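PDB 3KH5: protein MJ1225 from Methanocaldococcus jannaschii, which is of unknown function but binds AMP and ADP, carries four CBS repeats and is a putative archaeal homologue of the gamma subunit of AMP-activated protein kinase. Local coordinates for residues F60-L69 and F78-I89; E133-I144 and E272-A280. One frame throughout, in Å; residues are numbered along the deposited sequence.

From the N terminus the chain first meets contact 1, where F60-L69, the end of helix 54-63 and the start of helix 68-73, turns back on F78-I89 after only eight intervening residues. That short loop is already closed when contact 2 opens. There E133-I144, in the second CBS repeat, meets E272-A280, the C-terminal end of the fourth, across 127 residues that include the third repeat and most of the fourth. The two contacts therefore follow in series, neither nesting nor crossing, and lie on opposite sides of the chain's centre, their centres 34 Å apart. Contact 1 is a local joint bordering an AMP site; contact 2 ties distant repeats together between two ADP sites.

Contact 1. Residues F60-L69 and F78-I89. With AMP (adenosine monophosphate), chain F.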
loop_
_atom_site.group_PDB
_atom_site.type_symbol
_atom_site.label_atom_id
_atom_site.label_comp_id
_atom_site.label_asym_id
_atom_site.label_seq_id
_atom_site.Cartn_x
_atom_site.Cartn_y
_atom_site.Cartn_z
ATOM N N PHE A 60 -12.301 -1.003 5.057
ATOM C CA PHE A 60 -13.175 -1.975 5.714
ATOM C C PHE A 60 -13.148 -1.900 7.246
ATOM O O PHE A 60 -14.189 -1.988 7.894
ATOM C CB PHE A 60 -12.756 -3.367 5.230
ATOM C CG PHE A 60 -13.444 -4.509 5.917
ATOM C CD1 PHE A 60 -14.802 -4.746 5.727
ATOM C CD2 PHE A 60 -12.715 -5.388 6.715
ATOM C CE1 PHE A 60 -15.430 -5.821 6.349
ATOM C CE2 PHE A 60 -13.332 -6.468 7.341
ATOM C CZ PHE A 60 -14.692 -6.685 7.157
ATOM N N MET A 61 -11.956 -1.727 7.811
ATOM C CA MET A 61 -11.776 -1.671 9.262
ATOM C C MET A 61 -12.355 -0.416 9.915
ATOM O O MET A 61 -12.503 -0.373 11.140
ATOM C CB MET A 61 -10.293 -1.769 9.614
ATOM C CG MET A 61 -9.731 -3.184 9.665
ATOM S SD MET A 61 -7.916 -3.226 9.657
ATOM C CE MET A 61 -7.490 -1.617 10.342
ATOM N N GLY A 62 -12.668 0.602 9.114
ATOM C CA GLY A 62 -13.113 1.888 9.679
ATOM C C GLY A 62 -12.760 3.119 8.860
ATOM O O GLY A 62 -13.415 4.154 8.990
ATOM N N GLY A 63 -11.733 3.007 8.022
ATOM C CA GLY A 63 -11.223 4.141 7.254
ATOM C C GLY A 63 -12.162 4.733 6.216
ATOM O O GLY A 63 -12.026 5.901 5.853
ATOM N N GLY A 64 -13.115 3.946 5.730
ATOM C CA GLY A 64 -14.010 4.452 4.700
ATOM C C GLY A 64 -15.344 3.752 4.614
ATOM O O GLY A 64 -15.799 3.128 5.572
ATOM N N SER A 65 -15.950 3.842 3.434
ATOM C CA SER A 65 -17.322 3.392 3.218
ATOM C C SER A 65 -17.495 1.881 3.369
ATOM O O SER A 65 -18.584 1.420 3.704
ATOM C CB SER A 65 -17.827 3.856 1.844
ATOM O OG SER A 65 -19.191 3.519 1.644
ATOM N N LYS A 66 -16.427 1.118 3.138
ATOM C CA LYS A 66 -16.498 -0.345 3.239
ATOM C C LYS A 66 -16.687 -0.823 4.679
ATOM O O LYS A 66 -17.066 -1.975 4.915
ATOM C CB LYS A 66 -15.270 -0.997 2.597
ATOM C CG LYS A 66 -15.223 -0.797 1.093
ATOM C CD LYS A 66 -13.837 -1.027 0.528
ATOM C CE LYS A 66 -13.785 -0.524 -0.905
ATOM N NZ LYS A 66 -12.598 -1.015 -1.653
ATOM N N TYR A 67 -16.437 0.073 5.631
ATOM C CA TYR A 67 -16.665 -0.211 7.045
ATOM C C TYR A 67 -18.120 -0.544 7.375
ATOM O O TYR A 67 -18.398 -1.222 8.370
ATOM C CB TYR A 67 -16.198 0.955 7.912
ATOM C CG TYR A 67 -16.518 0.779 9.376
ATOM C CD1 TYR A 67 -15.882 -0.205 10.132
ATOM C CD2 TYR A 67 -17.465 1.588 10.006
ATOM C CE1 TYR A 67 -16.169 -0.379 11.477
ATOM C CE2 TYR A 67 -17.760 1.423 11.357
ATOM C CZ TYR A 67 -17.110 0.436 12.084
ATOM O OH TYR A 67 -17.395 0.263 13.419
ATOM N N ASN A 68 -19.044 -0.073 6.545
ATOM C CA ASN A 68 -20.456 -0.322 6.805
ATOM C C ASN A 68 -20.890 -1.777 6.592
ATOM O O ASN A 68 -22.007 -2.153 6.960
ATOM C CB ASN A 68 -21.347 0.679 6.061
ATOM C CG ASN A 68 -21.780 1.848 6.949
ATOM O OD1 ASN A 68 -21.045 2.286 7.839
ATOM N ND2 ASN A 68 -22.984 2.352 6.706
ATOM N N LEU A 69 -19.998 -2.594 6.027
ATOM C CA LEU A 69 -20.205 -4.044 6.019
ATOM C C LEU A 69 -20.152 -4.606 7.445
ATOM O O LEU A 69 -20.975 -5.447 7.814
ATOM C CB LEU A 69 -19.201 -4.760 5.103
ATOM C CG LEU A 69 -19.470 -6.251 4.815
ATOM C CD1 LEU A 69 -20.819 -6.453 4.113
ATOM C CD2 LEU A 69 -18.342 -6.859 3.971
ATOM N N PHE A 78 -16.906 -8.029 13.533
ATOM C CA PHE A 78 -15.778 -8.102 12.605
ATOM C C PHE A 78 -15.489 -9.533 12.181
ATOM O O PHE A 78 -15.202 -9.794 11.012
ATOM C CB PHE A 78 -14.534 -7.488 13.253
ATOM C CG PHE A 78 -13.281 -7.635 12.436
ATOM C CD1 PHE A 78 -13.048 -6.805 11.347
ATOM C CD2 PHE A 78 -12.322 -8.587 12.771
ATOM C CE1 PHE A 78 -11.889 -6.929 10.592
ATOM C CE2 PHE A 78 -11.159 -8.718 12.020
ATOM C CZ PHE A 78 -10.942 -7.887 10.929
ATOM N N LEU A 79 -15.557 -10.448 13.142
ATOM C CA LEU A 79 -15.297 -11.855 12.882
ATOM C C LEU A 79 -16.319 -12.478 11.940
ATOM O O LEU A 79 -15.957 -13.296 11.085
ATOM C CB LEU A 79 -15.205 -12.635 14.192
ATOM C CG LEU A 79 -13.810 -13.093 14.636
ATOM C CD1 LEU A 79 -12.717 -12.151 14.121
ATOM C CD2 LEU A 79 -13.765 -13.214 16.157
ATOM N N ALA A 80 -17.587 -12.097 12.083
ATOM C CA ALA A 80 -18.602 -12.544 11.131
ATOM C C ALA A 80 -18.421 -11.876 9.764
ATOM O O ALA A 80 -18.546 -12.531 8.725
ATOM C CB ALA A 80 -20.000 -12.285 11.670
ATOM N N ALA A 81 -18.123 -10.576 9.783
ATOM C CA ALA A 81 -17.991 -9.771 8.567
ATOM C C ALA A 81 -16.886 -10.283 7.656
ATOM O O ALA A 81 -17.009 -10.228 6.432
ATOM C CB ALA A 81 -17.757 -8.306 8.916
ATOM N N ILE A 82 -15.810 -10.789 8.254
ATOM C CA ILE A 82 -14.690 -11.303 7.467
ATOM C C ILE A 82 -14.975 -12.646 6.798
ATOM O O ILE A 82 -14.151 -13.138 6.026
ATOM C CB ILE A 82 -13.357 -11.358 8.259
ATOM C CG1 ILE A 82 -13.492 -12.208 9.526
ATOM C CG2 ILE A 82 -12.859 -9.939 8.562
ATOM C CD1 ILE A 82 -12.177 -12.475 10.250
ATOM N N ASN A 83 -16.138 -13.230 7.086
ATOM C CA ASN A 83 -16.599 -14.408 6.348
ATOM C C ASN A 83 -17.280 -14.060 5.017
ATOM O O ASN A 83 -17.543 -14.951 4.204
ATOM C CB ASN A 83 -17.478 -15.317 7.223
ATOM C CG ASN A 83 -16.659 -16.196 8.169
ATOM O OD1 ASN A 83 -15.431 -16.265 8.073
ATOM N ND2 ASN A 83 -17.342 -16.874 9.085
ATOM N N GLU A 84 -17.541 -12.772 4.790
ATOM C CA GLU A 84 -18.053 -12.289 3.502
ATOM C C GLU A 84 -17.039 -12.531 2.384
ATOM O O GLU A 84 -15.834 -12.456 2.623
ATOM C CB GLU A 84 -18.380 -10.791 3.571
ATOM C CG GLU A 84 -19.547 -10.424 4.485
ATOM C CD GLU A 84 -20.911 -10.631 3.846
ATOM O OE1 GLU A 84 -21.920 -10.500 4.568
ATOM O OE2 GLU A 84 -20.985 -10.918 2.631
ATOM N N PRO A 85 -17.524 -12.817 1.161
ATOM C CA PRO A 85 -16.635 -12.944 0.012
ATOM C C PRO A 85 -15.929 -11.625 -0.283
ATOM O O PRO A 85 -16.504 -10.545 -0.094
ATOM C CB PRO A 85 -17.582 -13.321 -1.132
ATOM C CG PRO A 85 -18.911 -12.817 -0.712
ATOM C CD PRO A 85 -18.942 -12.980 0.778
ATOM N N VAL A 86 -14.681 -11.734 -0.726
ATOM C CA VAL A 86 -13.843 -10.586 -1.012
ATOM C C VAL A 86 -14.502 -9.674 -2.060
ATOM O O VAL A 86 -14.215 -8.477 -2.099
ATOM C CB VAL A 86 -12.397 -11.026 -1.413
ATOM C CG1 VAL A 86 -12.291 -11.327 -2.903
ATOM C CG2 VAL A 86 -11.379 -9.977 -1.004
ATOM N N ARG A 87 -15.405 -10.228 -2.874
ATOM C CA ARG A 87 -16.106 -9.423 -3.879
ATOM C C ARG A 87 -16.881 -8.261 -3.239
ATOM O O ARG A 87 -17.109 -7.236 -3.895
ATOM C CB ARG A 87 -17.004 -10.281 -4.790
ATOM C CG ARG A 87 -18.354 -10.638 -4.204
ATOM C CD ARG A 87 -19.054 -11.724 -4.993
ATOM N NE ARG A 87 -20.120 -12.313 -4.187
ATOM C CZ ARG A 87 -20.741 -13.459 -4.455
ATOM N NH1 ARG A 87 -20.418 -14.172 -5.529
ATOM N NH2 ARG A 87 -21.695 -13.892 -3.640
ATOM N N GLU A 88 -17.246 -8.389 -1.962
ATOM C CA GLU A 88 -17.948 -7.310 -1.261
ATOM C C GLU A 88 -17.101 -6.048 -1.051
ATOM O O GLU A 88 -17.656 -4.953 -0.941
ATOM C CB GLU A 88 -18.527 -7.781 0.084
ATOM C CG GLU A 88 -19.736 -8.724 -0.022
ATOM C CD GLU A 88 -21.035 -8.043 -0.466
ATOM O OE1 GLU A 88 -21.147 -6.799 -0.380
ATOM O OE2 GLU A 88 -21.955 -8.774 -0.896
ATOM N N ILE A 89 -15.776 -6.196 -0.995
ATOM C CA ILE A 89 -14.890 -5.057 -0.703
ATOM C C ILE A 89 -13.754 -4.812 -1.708
ATOM O O ILE A 89 -12.979 -3.865 -1.546
ATOM C CB ILE A 89 -14.311 -5.105 0.754
ATOM C CG1 ILE A 89 -13.378 -6.309 0.955
ATOM C CG2 ILE A 89 -15.436 -5.066 1.793
ATOM C CD1 ILE A 89 -12.436 -6.166 2.150
HETATM P P AMP F . -28.122 -5.482 3.182
HETATM O O1P AMP F . -28.819 -5.050 1.948
HETATM O O2P AMP F . -26.756 -6.299 2.865
HETATM O O3P AMP F . -29.030 -6.494 4.054
HETATM O "O5'" AMP F . -27.759 -4.271 4.168
HETATM C "C5'" AMP F . -26.696 -4.420 5.104
HETATM C "C4'" AMP F . -26.230 -3.060 5.674
HETATM O "O4'" AMP F . -24.771 -2.990 5.611
HETATM C "C3'" AMP F . -26.738 -1.815 4.933
HETATM O "O3'" AMP F . -26.811 -0.699 5.835
HETATM C "C2'" AMP F . -25.670 -1.594 3.864
HETATM O "O2'" AMP F . -25.544 -0.196 3.574
HETATM C "C1'" AMP F . -24.382 -2.095 4.526
HETATM N N9 AMP F . -23.514 -2.859 3.592
HETATM C C8 AMP F . -23.772 -4.060 3.068
HETATM N N7 AMP F . -22.759 -4.428 2.284
HETATM C C5 AMP F . -21.849 -3.461 2.314
HETATM C C6 AMP F . -20.609 -3.284 1.712
HETATM N N6 AMP F . -20.114 -4.217 0.904
HETATM N N1 AMP F . -19.919 -2.155 1.956
HETATM C C2 AMP F . -20.406 -1.217 2.761
HETATM N N3 AMP F . -21.586 -1.357 3.350
HETATM C C4 AMP F . -22.327 -2.463 3.147
#
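F60 drives its ring rim into the second segment and shows how an apolar core can sit directly beside a nucleotide site. Its CE2 meets F78 CE1 at 3.6 Å; the two rings touch rim to rim, planes at 41°, neither lying over the other. The methyls of A81 and I82 CG2 abut the same ring at its edge. With CG anti to the backbone N (chi1 173°), F60 also brings CD1 to I89 CG2, and I70 of helix 68-73 helps to enclose this tight, buried part.

L69 leads outward. Its CD2 packs on I89 CG2 and on E84 CG (3.8 Å), while CD1 leans against the adenine at N7 (3.3 Å). The AMP side is more polar, and E88 there is partly exposed, whereas F60, L69, A81 and I89 are buried. E88 receives N6 twice, at its backbone O (3.2 Å) and at OE1 (3.1 Å). Elsewhere the extended K66 chain carries NZ to I89 O at 2.9 Å, tilted 31° from the carbonyl plane, and NZ also forms salt bridges with D56 and E91. This chemistry is consistent with the adenine being read at least partly through its amino group, against an apolar wall continuous with the core.

Contact 2. Residues E133-I144 and E272-A280; sequences ERDVIRALLDKI and EKDVLKYFA. With ADP (adenosine-5'-diphosphate), chain B; ADP (adenosine-5'-diphosphate), chain E.
R134 and E272 form the polar end of a helix pairing whose other end is aromatic, an example of charged and apolar halves sharing one interface. R134 can be followed outward: CB lies 3.2 Å from E272 OE2, and CG and CD pass along that same oxygen. The bend at chi3 (-45°) then swings NE onto OE2, 2.6 Å away on its syn side, with the guanidinium and carboxylate planes 28° apart. At the tip the branches part, NH2 making a weak bond to E272 OE1 and NH1 another weak one to O1A of the chain B ADP. A water accepts from R134 N and donates to E272 OE1, bracing the pair.

Alongside, K273 NZ meets E133 OE1 from above the carboxylate plane (2.9 Å) and also bonds to F110 O. Deeper in, L276 wedges CD2 between V136 CG1 and I137 CG1, while I137 CD1 rests on E272 CB. At the far end L140 CD1 makes a CH-pi contact over one face of the F279 ring, 4.0 Å from its centroid, and Y278 CD2 covers the opposite face. I144 CG2 makes another over the Y278 ring, 4.1 Å from its centroid, and Y278 OH bonds to D145 N.

D135 and D274 hold the riboses of the two ADP molecules, D274 taking O2' and O3' separately. Reciprocal Glu-Arg and Glu-Lys salt bridges thus tie the second and fourth CBS repeats together beside the phosphates, where their cations probably offset the charge of the two nearby glutamates.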
loop_
_atom_site.group_PDB
_atom_site.type_symbol
_atom_site.label_atom_id
_atom_site.label_comp_id
_atom_site.label_asym_id
_atom_site.label_seq_id
_atom_site.Cartn_x
_atom_site.Cartn_y
_atom_site.Cartn_z
ATOM N N GLU A 133 5.632 -0.144 -9.321
ATOM C CA GLU A 133 6.600 0.953 -9.405
ATOM C C GLU A 133 8.027 0.523 -9.028
ATOM O O GLU A 133 8.991 0.937 -9.678
ATOM C CB GLU A 133 6.148 2.130 -8.541
ATOM C CG GLU A 133 4.883 2.817 -9.038
ATOM C CD GLU A 133 4.338 3.824 -8.045
ATOM O OE1 GLU A 133 3.975 4.940 -8.472
ATOM O OE2 GLU A 133 4.278 3.501 -6.839
ATOM N N ARG A 134 8.143 -0.312 -7.992
ATOM C CA ARG A 134 9.431 -0.864 -7.548
ATOM C C ARG A 134 10.118 -1.660 -8.662
ATOM O O ARG A 134 11.325 -1.525 -8.865
ATOM C CB ARG A 134 9.247 -1.744 -6.297
ATOM C CG ARG A 134 10.549 -2.100 -5.551
ATOM C CD ARG A 134 10.334 -2.423 -4.058
ATOM N NE ARG A 134 9.439 -1.464 -3.406
ATOM C CZ ARG A 134 8.399 -1.780 -2.634
ATOM N NH1 ARG A 134 8.122 -3.056 -2.358
ATOM N NH2 ARG A 134 7.648 -0.813 -2.112
ATOM N N ASP A 135 9.341 -2.485 -9.369
ATOM C CA ASP A 135 9.851 -3.294 -10.484
ATOM C C ASP A 135 10.527 -2.405 -11.525
ATOM O O ASP A 135 11.586 -2.748 -12.060
ATOM C CB ASP A 135 8.715 -4.055 -11.178
ATOM C CG ASP A 135 8.157 -5.202 -10.349
ATOM O OD1 ASP A 135 8.865 -5.736 -9.467
ATOM O OD2 ASP A 135 6.993 -5.586 -10.604
ATOM N N VAL A 136 9.893 -1.269 -11.809
ATOM C CA VAL A 136 10.383 -0.310 -12.801
ATOM C C VAL A 136 11.618 0.446 -12.306
ATOM O O VAL A 136 12.602 0.577 -13.037
ATOM C CB VAL A 136 9.274 0.688 -13.238
ATOM C CG1 VAL A 136 9.810 1.703 -14.240
ATOM C CG2 VAL A 136 8.089 -0.056 -13.840
ATOM N N ILE A 137 11.565 0.940 -11.072
ATOM C CA ILE A 137 12.706 1.641 -10.493
ATOM C C ILE A 137 13.926 0.719 -10.443
ATOM O O ILE A 137 15.048 1.145 -10.746
ATOM C CB ILE A 137 12.386 2.181 -9.080
ATOM C CG1 ILE A 137 11.319 3.281 -9.160
ATOM C CG2 ILE A 137 13.655 2.723 -8.408
ATOM C CD1 ILE A 137 10.791 3.741 -7.813
ATOM N N ARG A 138 13.695 -0.539 -10.061
ATOM C CA ARG A 138 14.741 -1.562 -10.023
ATOM C C ARG A 138 15.352 -1.760 -11.407
ATOM O O ARG A 138 16.572 -1.870 -11.539
ATOM C CB ARG A 138 14.190 -2.889 -9.476
ATOM C CG ARG A 138 15.250 -3.951 -9.181
ATOM C CD ARG A 138 14.656 -5.202 -8.532
ATOM N NE ARG A 138 14.353 -5.008 -7.112
ATOM C CZ ARG A 138 13.128 -4.962 -6.594
ATOM N NH1 ARG A 138 12.059 -5.104 -7.370
ATOM N NH2 ARG A 138 12.969 -4.779 -5.289
ATOM N N ALA A 139 14.502 -1.793 -12.432
ATOM C CA ALA A 139 14.966 -1.974 -13.803
ATOM C C ALA A 139 15.742 -0.769 -14.332
ATOM O O ALA A 139 16.652 -0.931 -15.144
ATOM C CB ALA A 139 13.793 -2.301 -14.724
ATOM N N LEU A 140 15.395 0.430 -13.864
ATOM C CA LEU A 140 15.959 1.668 -14.419
ATOM C C LEU A 140 16.946 2.390 -13.500
ATOM O O LEU A 140 17.408 3.489 -13.821
ATOM C CB LEU A 140 14.833 2.631 -14.819
ATOM C CG LEU A 140 13.786 2.143 -15.825
ATOM C CD1 LEU A 140 12.706 3.199 -16.010
ATOM C CD2 LEU A 140 14.413 1.781 -17.171
ATOM N N LEU A 141 17.259 1.765 -12.369
ATOM C CA LEU A 141 18.065 2.383 -11.314
ATOM C C LEU A 141 19.405 2.912 -11.821
ATOM O O LEU A 141 19.798 4.038 -11.496
ATOM C CB LEU A 141 18.269 1.384 -10.169
ATOM C CG LEU A 141 19.020 1.777 -8.893
ATOM C CD1 LEU A 141 18.244 2.796 -8.072
ATOM C CD2 LEU A 141 19.317 0.533 -8.066
ATOM N N ASP A 142 20.094 2.102 -12.625
ATOM C CA ASP A 142 21.383 2.502 -13.185
ATOM C C ASP A 142 21.273 3.658 -14.197
ATOM O O ASP A 142 22.285 4.276 -14.539
ATOM C CB ASP A 142 22.133 1.294 -13.775
ATOM C CG ASP A 142 21.498 0.763 -15.053
ATOM O OD1 ASP A 142 20.769 1.513 -15.728
ATOM O OD2 ASP A 142 21.742 -0.415 -15.390
ATOM N N LYS A 143 20.054 3.950 -14.662
ATOM C CA LYS A 143 19.831 5.051 -15.622
ATOM C C LYS A 143 19.571 6.413 -14.971
ATOM O O LYS A 143 19.450 7.420 -15.674
ATOM C CB LYS A 143 18.678 4.734 -16.593
ATOM C CG LYS A 143 18.731 3.358 -17.242
ATOM C CD LYS A 143 19.884 3.232 -18.232
ATOM C CE LYS A 143 20.077 1.786 -18.684
ATOM N NZ LYS A 143 18.948 1.289 -19.524
ATOM N N ILE A 144 19.471 6.448 -13.643
ATOM C CA ILE A 144 19.349 7.718 -12.931
ATOM C C ILE A 144 20.745 8.315 -12.814
ATOM O O ILE A 144 21.659 7.657 -12.308
ATOM C CB ILE A 144 18.751 7.543 -11.509
ATOM C CG1 ILE A 144 17.411 6.795 -11.561
ATOM C CG2 ILE A 144 18.582 8.904 -10.829
ATOM C CD1 ILE A 144 16.924 6.285 -10.209
ATOM N N GLU A 272 8.205 6.190 -4.093
ATOM C CA GLU A 272 8.521 5.563 -5.366
ATOM C C GLU A 272 7.863 6.253 -6.553
ATOM O O GLU A 272 8.465 6.330 -7.623
ATOM C CB GLU A 272 8.125 4.091 -5.342
ATOM C CG GLU A 272 9.027 3.249 -4.466
ATOM C CD GLU A 272 8.566 1.811 -4.352
ATOM O OE1 GLU A 272 7.355 1.573 -4.155
ATOM O OE2 GLU A 272 9.427 0.916 -4.444
ATOM N N LYS A 273 6.634 6.748 -6.378
ATOM C CA LYS A 273 5.968 7.470 -7.463
ATOM C C LYS A 273 6.731 8.744 -7.807
ATOM O O LYS A 273 6.878 9.083 -8.983
ATOM C CB LYS A 273 4.505 7.795 -7.144
ATOM C CG LYS A 273 3.686 8.168 -8.392
ATOM C CD LYS A 273 2.254 8.589 -8.066
ATOM C CE LYS A 273 1.470 7.489 -7.353
ATOM N NZ LYS A 273 1.412 6.220 -8.130
ATOM N N ASP A 274 7.222 9.436 -6.779
ATOM C CA ASP A 274 8.033 10.643 -6.958
ATOM C C ASP A 274 9.342 10.368 -7.679
ATOM O O ASP A 274 9.771 11.169 -8.512
ATOM C CB ASP A 274 8.372 11.270 -5.611
ATOM C CG ASP A 274 7.157 11.777 -4.884
ATOM O OD1 ASP A 274 6.261 12.349 -5.542
ATOM O OD2 ASP A 274 7.109 11.612 -3.649
ATOM N N VAL A 275 9.992 9.260 -7.321
ATOM C CA VAL A 275 11.219 8.823 -7.988
ATOM C C VAL A 275 10.962 8.659 -9.480
ATOM O O VAL A 275 11.763 9.103 -10.304
ATOM C CB VAL A 275 11.776 7.498 -7.390
ATOM C CG1 VAL A 275 12.919 6.941 -8.239
ATOM C CG2 VAL A 275 12.246 7.714 -5.962
ATOM N N LEU A 276 9.833 8.043 -9.822
ATOM C CA LEU A 276 9.497 7.809 -11.218
ATOM C C LEU A 276 9.242 9.089 -12.020
ATOM O O LEU A 276 9.222 9.047 -13.251
ATOM C CB LEU A 276 8.323 6.830 -11.352
ATOM C CG LEU A 276 8.563 5.331 -11.124
ATOM C CD1 LEU A 276 7.243 4.588 -11.260
ATOM C CD2 LEU A 276 9.590 4.764 -12.099
ATOM N N LYS A 277 9.067 10.224 -11.341
ATOM C CA LYS A 277 8.915 11.504 -12.042
ATOM C C LYS A 277 10.206 11.937 -12.745
ATOM O O LYS A 277 10.174 12.806 -13.622
ATOM C CB LYS A 277 8.419 12.602 -11.102
ATOM C CG LYS A 277 7.001 12.405 -10.597
ATOM C CD LYS A 277 6.743 13.331 -9.421
ATOM C CE LYS A 277 5.350 13.149 -8.846
ATOM N NZ LYS A 277 5.137 14.008 -7.642
ATOM N N TYR A 278 11.331 11.326 -12.354
ATOM C CA TYR A 278 12.605 11.484 -13.069
ATOM C C TYR A 278 12.458 11.073 -14.530
ATOM O O TYR A 278 13.031 11.710 -15.412
ATOM C CB TYR A 278 13.729 10.667 -12.409
ATOM C CG TYR A 278 15.108 10.863 -13.029
ATOM C CD1 TYR A 278 15.888 11.972 -12.702
ATOM C CD2 TYR A 278 15.633 9.938 -13.935
ATOM C CE1 TYR A 278 17.147 12.159 -13.264
ATOM C CE2 TYR A 278 16.898 10.118 -14.502
ATOM C CZ TYR A 278 17.648 11.231 -14.158
ATOM O OH TYR A 278 18.895 11.423 -14.708
ATOM N N PHE A 279 11.685 10.015 -14.780
ATOM C CA PHE A 279 11.512 9.477 -16.132
ATOM C C PHE A 279 10.232 9.953 -16.825
ATOM O O PHE A 279 9.848 9.409 -17.863
ATOM C CB PHE A 279 11.565 7.942 -16.119
ATOM C CG PHE A 279 12.838 7.382 -15.546
ATOM C CD1 PHE A 279 13.927 7.099 -16.370
ATOM C CD2 PHE A 279 12.950 7.134 -14.179
ATOM C CE1 PHE A 279 15.111 6.580 -15.838
ATOM C CE2 PHE A 279 14.128 6.619 -13.637
ATOM C CZ PHE A 279 15.211 6.340 -14.470
ATOM N N ALA A 280 9.576 10.961 -16.256
ATOM C CA ALA A 280 8.414 11.569 -16.899
ATOM C C ALA A 280 8.861 12.462 -18.055
ATOM O O ALA A 280 8.204 12.533 -19.094
ATOM C CB ALA A 280 7.597 12.365 -15.894
ATOM O OXT ALA A 280 9.893 13.131 -17.980
HETATM P PB ADP B . 2.552 -3.895 -3.165
HETATM O O1B ADP B . 2.690 -5.242 -2.563
HETATM O O2B ADP B . 2.852 -2.722 -2.083
HETATM O O3B ADP B . 1.066 -3.585 -3.672
HETATM P PA ADP B . 5.076 -3.246 -4.103
HETATM O O1A ADP B . 5.603 -3.513 -2.727
HETATM O O2A ADP B . 6.089 -3.315 -5.394
HETATM O O3A ADP B . 3.523 -3.651 -4.425
HETATM O "O5'" ADP B . 5.169 -4.876 -4.347
HETATM C "C5'" ADP B . 6.024 -5.809 -3.612
HETATM C "C4'" ADP B . 6.909 -6.683 -4.553
HETATM O "O4'" ADP B . 6.383 -8.027 -4.794
HETATM C "C3'" ADP B . 7.013 -5.985 -5.911
HETATM O "O3'" ADP B . 8.387 -5.946 -6.349
HETATM C "C2'" ADP B . 6.154 -6.805 -6.870
HETATM O "O2'" ADP B . 6.956 -7.096 -8.016
HETATM C "C1'" ADP B . 5.801 -8.112 -6.135
HETATM N N9 ADP B . 4.325 -8.434 -5.976
HETATM C C8 ADP B . 3.369 -7.605 -5.545
HETATM N N7 ADP B . 2.196 -8.243 -5.522
HETATM C C5 ADP B . 2.398 -9.491 -5.934
HETATM C C6 ADP B . 1.571 -10.601 -6.116
HETATM N N6 ADP B . 0.267 -10.527 -5.857
HETATM N N1 ADP B . 2.112 -11.752 -6.561
HETATM C C2 ADP B . 3.411 -11.836 -6.828
HETATM N N3 ADP B . 4.222 -10.797 -6.663
HETATM C C4 ADP B . 3.750 -9.614 -6.224
HETATM P PB ADP E . 2.002 6.016 -0.554
HETATM O O1B ADP E . 2.982 4.917 -0.750
HETATM O O2B ADP E . 2.046 6.627 0.976
HETATM O O3B ADP E . 0.464 5.571 -0.792
HETATM P PA ADP E . 2.109 7.315 -3.122
HETATM O O1A ADP E . 3.239 6.826 -3.949
HETATM O O2A ADP E . 0.695 6.613 -3.448
HETATM O O3A ADP E . 2.361 7.232 -1.525
HETATM O "O5'" ADP E . 1.970 8.897 -3.221
HETATM C "C5'" ADP E . 1.528 9.600 -4.397
HETATM C "C4'" ADP E . 1.939 11.083 -4.190
HETATM O "O4'" ADP E . 1.424 11.509 -2.886
HETATM C "C3'" ADP E . 3.466 11.274 -4.151
HETATM O "O3'" ADP E . 3.806 12.536 -4.735
HETATM C "C2'" ADP E . 3.796 11.272 -2.655
HETATM O "O2'" ADP E . 4.960 12.066 -2.368
HETATM C "C1'" ADP E . 2.537 11.893 -2.028
HETATM N N9 ADP E . 2.348 11.400 -0.617
HETATM C C8 ADP E . 2.498 10.149 -0.168
HETATM N N7 ADP E . 2.255 10.106 1.144
HETATM C C5 ADP E . 1.952 11.332 1.542
HETATM C C6 ADP E . 1.612 11.889 2.772
HETATM N N6 ADP E . 1.543 11.136 3.870
HETATM N N1 ADP E . 1.353 13.206 2.830
HETATM C C2 ADP E . 1.422 13.965 1.740
HETATM N N3 ADP E . 1.741 13.460 0.554
HETATM C C4 ADP E . 2.010 12.153 0.424
HETATM O O HOH W 1 4.922 5.551 -4.322
HETATM O O HOH W 2 2.566 4.844 -5.464
HETATM O O HOH W 3 6.226 -0.270 -5.748
#